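Local coordinates for probable leucine/isoleucine/valine-binding protein (Rhodopirellula baltica, PDB 4KV7) that probably binds a small ligand such as a branched-chain amino acid, as a periplasmic binding protein of the leucine-binding family, at residues Y196-L207 with T225-A236. The protein carries 1 engineered substitution. Residues are numbered along the deposited sequence; the frame is centred on the assembly and turned at random.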
ATOM      1  N   TYR A 196       3.285  18.531   4.562  1.00 10.09           N
ATOM      2  CA  TYR A 196       2.482  19.145   3.513  1.00  9.66           C
ATOM      3  C   TYR A 196       1.041  18.665   3.647  1.00  9.42           C
ATOM      4  O   TYR A 196       0.786  17.582   4.166  1.00  9.87           O
ATOM      5  CB  TYR A 196       3.032  18.789   2.121  1.00 11.57           C
ATOM      6  CG  TYR A 196       2.737  17.360   1.753  1.00 10.37           C
ATOM      7  CD1 TYR A 196       3.604  16.338   2.106  1.00 10.31           C
ATOM      8  CD2 TYR A 196       1.564  17.027   1.083  1.00 10.76           C
ATOM      9  CE1 TYR A 196       3.317  15.017   1.805  1.00 10.18           C
ATOM     10  CE2 TYR A 196       1.256  15.711   0.789  1.00  9.78           C
ATOM     11  CZ  TYR A 196       2.140  14.706   1.148  1.00  8.97           C
ATOM     12  OH  TYR A 196       1.842  13.397   0.833  1.00 10.01           O
ATOM     13  N   ARG A 197       0.103  19.447   3.137  1.00 10.03           N
ATOM     14  CA  ARG A 197      -1.308  19.102   3.255  1.00 10.50           C
ATOM     15  C   ARG A 197      -1.733  18.092   2.186  1.00  9.28           C
ATOM     16  O   ARG A 197      -1.411  18.255   0.997  1.00 10.20           O
ATOM     17  CB  ARG A 197      -2.174  20.368   3.166  1.00 12.20           C
ATOM     18  CG  ARG A 197      -3.667  20.079   3.259  1.00 15.07           C
ATOM     19  CD  ARG A 197      -4.503  21.306   3.618  1.00 14.19           C
ATOM     20  NE  ARG A 197      -4.606  22.294   2.549  1.00 14.66           N
ATOM     21  CZ  ARG A 197      -5.478  22.233   1.549  1.00 14.64           C
ATOM     22  NH1 ARG A 197      -6.298  21.201   1.449  1.00 16.36           N
ATOM     23  NH2 ARG A 197      -5.512  23.198   0.639  1.00 17.57           N
ATOM     24  N   ARG A 198      -2.457  17.056   2.610  1.00  9.62           N
ATOM     25  CA  ARG A 198      -2.947  16.009   1.715  1.00  9.68           C
ATOM     26  C   ARG A 198      -3.616  16.560   0.461  1.00  9.66           C
ATOM     27  O   ARG A 198      -4.437  17.475   0.519  1.00 10.08           O
ATOM     28  CB  ARG A 198      -3.936  15.103   2.445  1.00  9.99           C
ATOM     29  CG  ARG A 198      -4.461  13.965   1.573  1.00  9.95           C
ATOM     30  CD  ARG A 198      -5.439  13.052   2.325  1.00 11.55           C
ATOM     31  NE  ARG A 198      -6.674  13.743   2.677  1.00 11.82           N
ATOM     32  CZ  ARG A 198      -7.005  14.166   3.895  1.00 11.89           C
ATOM     33  NH1 ARG A 198      -6.198  13.984   4.934  1.00 11.81           N
ATOM     34  NH2 ARG A 198      -8.157  14.791   4.073  1.00 13.01           N
ATOM     35  N   ASN A 199      -3.241  15.970  -0.669  1.00 10.27           N
ATOM     36  CA  ASN A 199      -3.804  16.288  -1.976  1.00 10.31           C
ATOM     37  C   ASN A 199      -3.487  17.693  -2.467  1.00  9.71           C
ATOM     38  O   ASN A 199      -4.119  18.184  -3.382  1.00 10.88           O
ATOM     39  CB  ASN A 199      -5.296  15.943  -2.053  1.00 12.16           C
ATOM     40  CG  ASN A 199      -5.529  14.442  -2.107  1.00 13.23           C
ATOM     41  OD1 ASN A 199      -4.705  13.701  -2.646  1.00 13.30           O
ATOM     42  ND2 ASN A 199      -6.636  13.986  -1.535  1.00 14.59           N
ATOM     43  N   THR A 200      -2.467  18.313  -1.884  1.00 10.21           N
ATOM     44  CA  THR A 200      -1.922  19.557  -2.409  1.00 10.94           C
ATOM     45  C   THR A 200      -0.502  19.318  -2.889  1.00 10.66           C
ATOM     46  O   THR A 200       0.077  18.255  -2.654  1.00 11.31           O
ATOM     47  CB  THR A 200      -1.864  20.693  -1.348  1.00 10.67           C
ATOM     48  OG1 THR A 200      -0.772  20.475  -0.446  1.00 10.78           O
ATOM     49  CG2 THR A 200      -3.183  20.843  -0.588  1.00 12.18           C
ATOM     50  N   SER A 201       0.066  20.324  -3.545  1.00 12.31           N
ATOM     51  CA  SER A 201       1.480  20.318  -3.910  0.88 13.59           C
ATOM     52  C   SER A 201       2.248  21.337  -3.064  1.00 13.86           C
ATOM     53  O   SER A 201       3.330  21.793  -3.451  1.00 14.08           O
ATOM     54  CB  SER A 201       1.643  20.673  -5.382  0.88 15.17           C
ATOM     55  OG  SER A 201       1.251  22.018  -5.567  0.88 14.08           O
ATOM     56  N   GLN A 202       1.680  21.715  -1.927  1.00 12.13           N
ATOM     57  CA  GLN A 202       2.248  22.798  -1.134  1.00 12.63           C
ATOM     58  C   GLN A 202       3.347  22.288  -0.219  1.00 12.51           C
ATOM     59  O   GLN A 202       3.116  22.004   0.957  1.00 13.27           O
ATOM     60  CB  GLN A 202       1.141  23.502  -0.356  1.00 13.04           C
ATOM     61  CG  GLN A 202       0.124  24.166  -1.272  1.00 14.73           C
ATOM     62  CD  GLN A 202      -1.063  24.728  -0.524  1.00 17.10           C
ATOM     63  OE1 GLN A 202      -0.936  25.184   0.614  1.00 21.13           O
ATOM     64  NE2 GLN A 202      -2.236  24.668  -1.146  1.00 17.60           N
ATOM     65  N   VAL A 203       4.545  22.159  -0.780  1.00 12.16           N
ATOM     66  CA  VAL A 203       5.642  21.499  -0.087  1.00 12.78           C
ATOM     67  C   VAL A 203       6.742  22.458   0.359  1.00 13.23           C
ATOM     68  O   VAL A 203       7.703  22.034   1.011  1.00 14.41           O
ATOM     69  CB  VAL A 203       6.257  20.393  -0.960  1.00 13.73           C
ATOM     70  CG1 VAL A 203       5.182  19.401  -1.393  1.00 13.27           C
ATOM     71  CG2 VAL A 203       6.973  20.990  -2.164  1.00 16.16           C
ATOM     72  N   GLU A 204       6.591  23.732   0.027  1.00 15.37           N
ATOM     73  CA  GLU A 204       7.619  24.721   0.276  1.00 17.99           C
ATOM     74  C   GLU A 204       7.957  24.881   1.760  1.00 17.14           C
ATOM     75  O   GLU A 204       9.139  24.936   2.141  1.00 17.25           O
ATOM     76  CB  GLU A 204       7.180  26.064  -0.311  1.00 18.62           C
ATOM     77  CG  GLU A 204       6.660  25.992  -1.765  1.00 31.65           C
ATOM     78  CD  GLU A 204       5.295  25.296  -1.911  1.00 32.42           C
ATOM     79  OE1 GLU A 204       4.362  25.593  -1.129  1.00 31.87           O
ATOM     80  OE2 GLU A 204       5.173  24.432  -2.801  1.00 26.06           O
ATOM     81  N   ASP A 205       6.930  24.978   2.601  1.00 16.06           N
ATOM     82  CA  ASP A 205       7.137  25.134   4.040  1.00 17.41           C
ATOM     83  C   ASP A 205       7.857  23.928   4.624  1.00 17.57           C
ATOM     84  O   ASP A 205       8.756  24.081   5.460  1.00 17.54           O
ATOM     85  CB  ASP A 205       5.805  25.345   4.772  1.00 22.36           C
ATOM     86  CG  ASP A 205       5.226  26.730   4.556  1.00 31.13           C
ATOM     87  OD1 ASP A 205       5.941  27.610   4.033  1.00 27.09           O
ATOM     88  OD2 ASP A 205       4.053  26.940   4.927  1.00 35.96           O
ATOM     89  N   GLY A 206       7.473  22.734   4.188  1.00 15.45           N
ATOM     90  CA  GLY A 206       8.103  21.521   4.673  1.00 15.57           C
ATOM     91  C   GLY A 206       9.564  21.431   4.281  1.00 13.57           C
ATOM     92  O   GLY A 206      10.408  21.008   5.078  1.00 14.72           O
ATOM     93  N   LEU A 207       9.879  21.830   3.054  1.00 14.24           N
ATOM     94  CA  LEU A 207      11.275  21.858   2.623  1.00 14.74           C
ATOM     95  C   LEU A 207      12.097  22.832   3.463  1.00 15.45           C
ATOM     96  O   LEU A 207      13.215  22.515   3.887  1.00 16.06           O
ATOM     97  CB  LEU A 207      11.383  22.213   1.140  1.00 16.04           C
ATOM     98  CG  LEU A 207      12.815  22.362   0.620  1.00 16.47           C
ATOM     99  CD1 LEU A 207      13.610  21.088   0.804  1.00 18.31           C
ATOM    100  CD2 LEU A 207      12.796  22.781  -0.846  1.00 21.48           C
ATOM    101  N   THR A 225       2.647  11.100  -0.948  1.00  9.42           N
ATOM    102  CA  THR A 225       2.237  10.537  -2.229  1.00  9.07           C
ATOM    103  C   THR A 225       3.124  11.088  -3.342  1.00  8.48           C
ATOM    104  O   THR A 225       3.848  12.074  -3.151  1.00  9.64           O
ATOM    105  CB  THR A 225       0.775  10.849  -2.541  1.00  9.90           C
ATOM    106  OG1 THR A 225       0.584  12.266  -2.493  1.00 11.09           O
ATOM    107  CG2 THR A 225      -0.143  10.153  -1.520  1.00 10.95           C
ATOM    108  N   TYR A 226       3.044  10.469  -4.515  1.00  9.13           N
ATOM    109  CA  TYR A 226       3.971  10.761  -5.597  1.00  9.43           C
ATOM    110  C   TYR A 226       4.007  12.218  -6.029  1.00 10.24           C
ATOM    111  O   TYR A 226       5.087  12.738  -6.304  1.00 10.81           O
ATOM    112  CB  TYR A 226       3.761   9.833  -6.800  1.00 10.38           C
ATOM    113  CG  TYR A 226       2.354   9.813  -7.348  1.00  9.56           C
ATOM    114  CD1 TYR A 226       1.415   8.902  -6.860  1.00 10.10           C
ATOM    115  CD2 TYR A 226       1.968  10.669  -8.373  1.00  9.76           C
ATOM    116  CE1 TYR A 226       0.124   8.864  -7.364  1.00  9.98           C
ATOM    117  CE2 TYR A 226       0.679  10.633  -8.879  1.00 11.16           C
ATOM    118  CZ  TYR A 226      -0.237   9.725  -8.374  1.00 10.07           C
ATOM    119  OH  TYR A 226      -1.520   9.657  -8.837  1.00 11.50           O
ATOM    120  N   GLU A 227       2.863  12.895  -6.117  1.00  9.65           N
ATOM    121  CA  GLU A 227       2.875  14.280  -6.591  1.00 10.60           C
ATOM    122  C   GLU A 227       3.662  15.230  -5.665  1.00 10.38           C
ATOM    123  O   GLU A 227       4.608  15.885  -6.120  1.00 11.00           O
ATOM    124  CB  GLU A 227       1.471  14.832  -6.881  1.00 11.74           C
ATOM    125  CG  GLU A 227       1.562  16.222  -7.505  1.00 13.43           C
ATOM    126  CD  GLU A 227       0.294  17.073  -7.407  1.00 14.42           C
ATOM    127  OE1 GLU A 227      -0.538  16.841  -6.497  1.00 14.81           O
ATOM    128  OE2 GLU A 227       0.179  18.015  -8.216  1.00 17.91           O
ATOM    129  N   PRO A 228       3.282  15.320  -4.380  1.00 10.38           N
ATOM    130  CA  PRO A 228       4.037  16.224  -3.515  1.00 11.23           C
ATOM    131  C   PRO A 228       5.468  15.750  -3.295  1.00 10.25           C
ATOM    132  O   PRO A 228       6.353  16.597  -3.166  1.00 11.78           O
ATOM    133  CB  PRO A 228       3.229  16.231  -2.208  1.00 11.92           C
ATOM    134  CG  PRO A 228       2.451  14.972  -2.234  1.00 11.64           C
ATOM    135  CD  PRO A 228       2.130  14.735  -3.670  1.00 11.12           C
ATOM    136  N   CYS A 229       5.712  14.444  -3.262  1.00  9.69           N
ATOM    137  CA  CYS A 229       7.081  13.969  -3.096  1.00  9.65           C
ATOM    138  C   CYS A 229       7.953  14.332  -4.292  1.00 11.80           C
ATOM    139  O   CYS A 229       9.118  14.720  -4.126  1.00 11.38           O
ATOM    140  CB  CYS A 229       7.105  12.469  -2.819  1.00 11.35           C
ATOM    141  SG  CYS A 229       6.491  12.063  -1.163  1.00 11.02           S
ATOM    142  N   SER A 230       7.393  14.253  -5.495  1.00 11.63           N
ATOM    143  CA  SER A 230       8.134  14.641  -6.688  0.73 12.09           C
ATOM    144  C   SER A 230       8.488  16.116  -6.647  1.00 14.40           C
ATOM    145  O   SER A 230       9.611  16.510  -6.975  1.00 14.52           O
ATOM    146  CB  SER A 230       7.326  14.369  -7.953  0.73 12.77           C
ATOM    147  OG  SER A 230       7.153  12.987  -8.157  0.73 13.32           O
ATOM    148  N   LYS A 231       7.525  16.948  -6.264  1.00 12.99           N
ATOM    149  CA  LYS A 231       7.771  18.372  -6.174  1.00 14.41           C
ATOM    150  C   LYS A 231       8.816  18.704  -5.114  1.00 13.82           C
ATOM    151  O   LYS A 231       9.671  19.551  -5.320  1.00 14.75           O
ATOM    152  CB  LYS A 231       6.473  19.124  -5.894  1.00 15.04           C
ATOM    153  CG  LYS A 231       6.676  20.622  -5.843  1.00 16.57           C
ATOM    154  CD  LYS A 231       5.383  21.384  -5.884  1.00 19.89           C
ATOM    155  CE  LYS A 231       5.628  22.861  -5.678  1.00 23.91           C
ATOM    156  NZ  LYS A 231       4.344  23.576  -5.492  1.00 28.67           N
ATOM    157  N   LEU A 232       8.736  18.038  -3.972  1.00 12.81           N
ATOM    158  CA  LEU A 232       9.709  18.231  -2.909  1.00 12.79           C
ATOM    159  C   LEU A 232      11.124  17.918  -3.409  1.00 13.36           C
ATOM    160  O   LEU A 232      12.057  18.682  -3.174  1.00 14.12           O
ATOM    161  CB  LEU A 232       9.321  17.358  -1.712  1.00 13.12           C
ATOM    162  CG  LEU A 232      10.122  17.461  -0.408  1.00 13.47           C
ATOM    163  CD1 LEU A 232      11.447  16.723  -0.493  1.00 15.17           C
ATOM    164  CD2 LEU A 232      10.325  18.903   0.031  1.00 15.57           C
ATOM    165  N   ILE A 233      11.284  16.785  -4.082  1.00 13.42           N
ATOM    166  CA  ILE A 233      12.595  16.391  -4.586  1.00 15.03           C
ATOM    167  C   ILE A 233      13.135  17.377  -5.618  1.00 16.41           C
ATOM    168  O   ILE A 233      14.311  17.755  -5.566  1.00 17.52           O
ATOM    169  CB  ILE A 233      12.576  14.968  -5.132  1.00 15.28           C
ATOM    170  CG1 ILE A 233      12.426  13.997  -3.959  1.00 14.31           C
ATOM    171  CG2 ILE A 233      13.855  14.669  -5.915  1.00 18.18           C
ATOM    172  CD1 ILE A 233      12.028  12.605  -4.363  1.00 21.50           C
ATOM    173  N   ARG A 234      12.280  17.821  -6.538  1.00 15.17           N
ATOM    174  CA  ARG A 234      12.689  18.816  -7.522  1.00 17.42           C
ATOM    175  C   ARG A 234      13.140  20.097  -6.840  1.00 16.45           C
ATOM    176  O   ARG A 234      14.167  20.676  -7.196  1.00 18.34           O
ATOM    177  CB  ARG A 234      11.541  19.140  -8.484  1.00 19.69           C
ATOM    178  CG  ARG A 234      11.304  18.088  -9.548  1.00 20.96           C
ATOM    179  CD  ARG A 234      10.382  18.594 -10.651  1.00 23.51           C
ATOM    180  NE  ARG A 234      10.073  17.540 -11.614  1.00 28.22           N
ATOM    181  CZ  ARG A 234      10.832  17.231 -12.661  1.00 30.05           C
ATOM    182  NH1 ARG A 234      11.956  17.897 -12.898  1.00 35.55           N
ATOM    183  NH2 ARG A 234      10.463  16.250 -13.478  1.00 30.23           N
HETATM  184  N   MSE A 235      12.359  20.544  -5.862  1.00 16.07           N
HETATM  185  CA  MSE A 235      12.658  21.788  -5.162  1.00 17.54           C
HETATM  186  C   MSE A 235      13.882  21.690  -4.273  1.00 17.24           C
HETATM  187  O   MSE A 235      14.645  22.649  -4.149  1.00 19.05           O
HETATM  188  CB  MSE A 235      11.455  22.237  -4.347  1.00 18.47           C
HETATM  189  CG  MSE A 235      10.340  22.754  -5.213  1.00 22.64           C
HETATM  190 SE   MSE A 235       8.957  23.651  -4.194  1.00 46.76          SE
HETATM  191  CE  MSE A 235       9.975  24.170  -2.669  1.00 16.51           C
ATOM    192  N   ALA A 236      14.064  20.539  -3.645  1.00 16.59           N
ATOM    193  CA  ALA A 236      15.258  20.311  -2.846  1.00 16.68           C
ATOM    194  C   ALA A 236      16.493  20.494  -3.719  1.00 20.32           C
ATOM    195  O   ALA A 236      17.411  21.224  -3.357  1.00 19.30           O
ATOM    196  CB  ALA A 236      15.227  18.914  -2.253  1.00 16.21           C
TER
HETATM  197  O   HOH W   1      -1.821  13.416  -3.512  1.00 13.21           O
HETATM  198  O   HOH W   2      -1.147  16.030  -3.989  1.00 10.69           O
HETATM  199  O   HOH W   3       3.117  23.529  -7.828  1.00 24.17           O
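The ring of Y196 lies against P228, whose CB sits over one ring face in a CH-pi contact, 3.8 Å from the centroid and 16° off its normal. P228 CG lies over the same face, near its rim, 3.3 Å from Y196 CE2. At the far end of the ring, Y196 OH accepts a bond from T225 N (3.0 Å) at the start of helix 226-238, bent to 135° at the hydrogen. With Y196 cut back to an alanine, T225 N is likely to lose this acceptor and a gap to open over P228. V203 crosses P228 at about a right angle, with CG1 on its CB and CG2 turned toward K231 and M235. The extended K231 chain, leaving opposite its own N (chi1 -178°), passes V203. Its NZ meets S201 O (2.9 Å) from above the carbonyl plane and forms a salt bridge with E204 OE2 (2.9 Å), nearly in line with the CD-OE2 bond. Farther along, L207 CB meets L232 CD2, and L207 CD2 lies 3.6 Å from M235 CE, the methyl of a selenomethionine. Strand 159-164 adds F162 behind V203 and L232. The contact thus joins the loop after strand 193-196 and the first turn of helix 204-211 to helix 226-238 on one side of the mixed sheet, its apolar seam bordered by a lysine whose charge is probably balanced by E204.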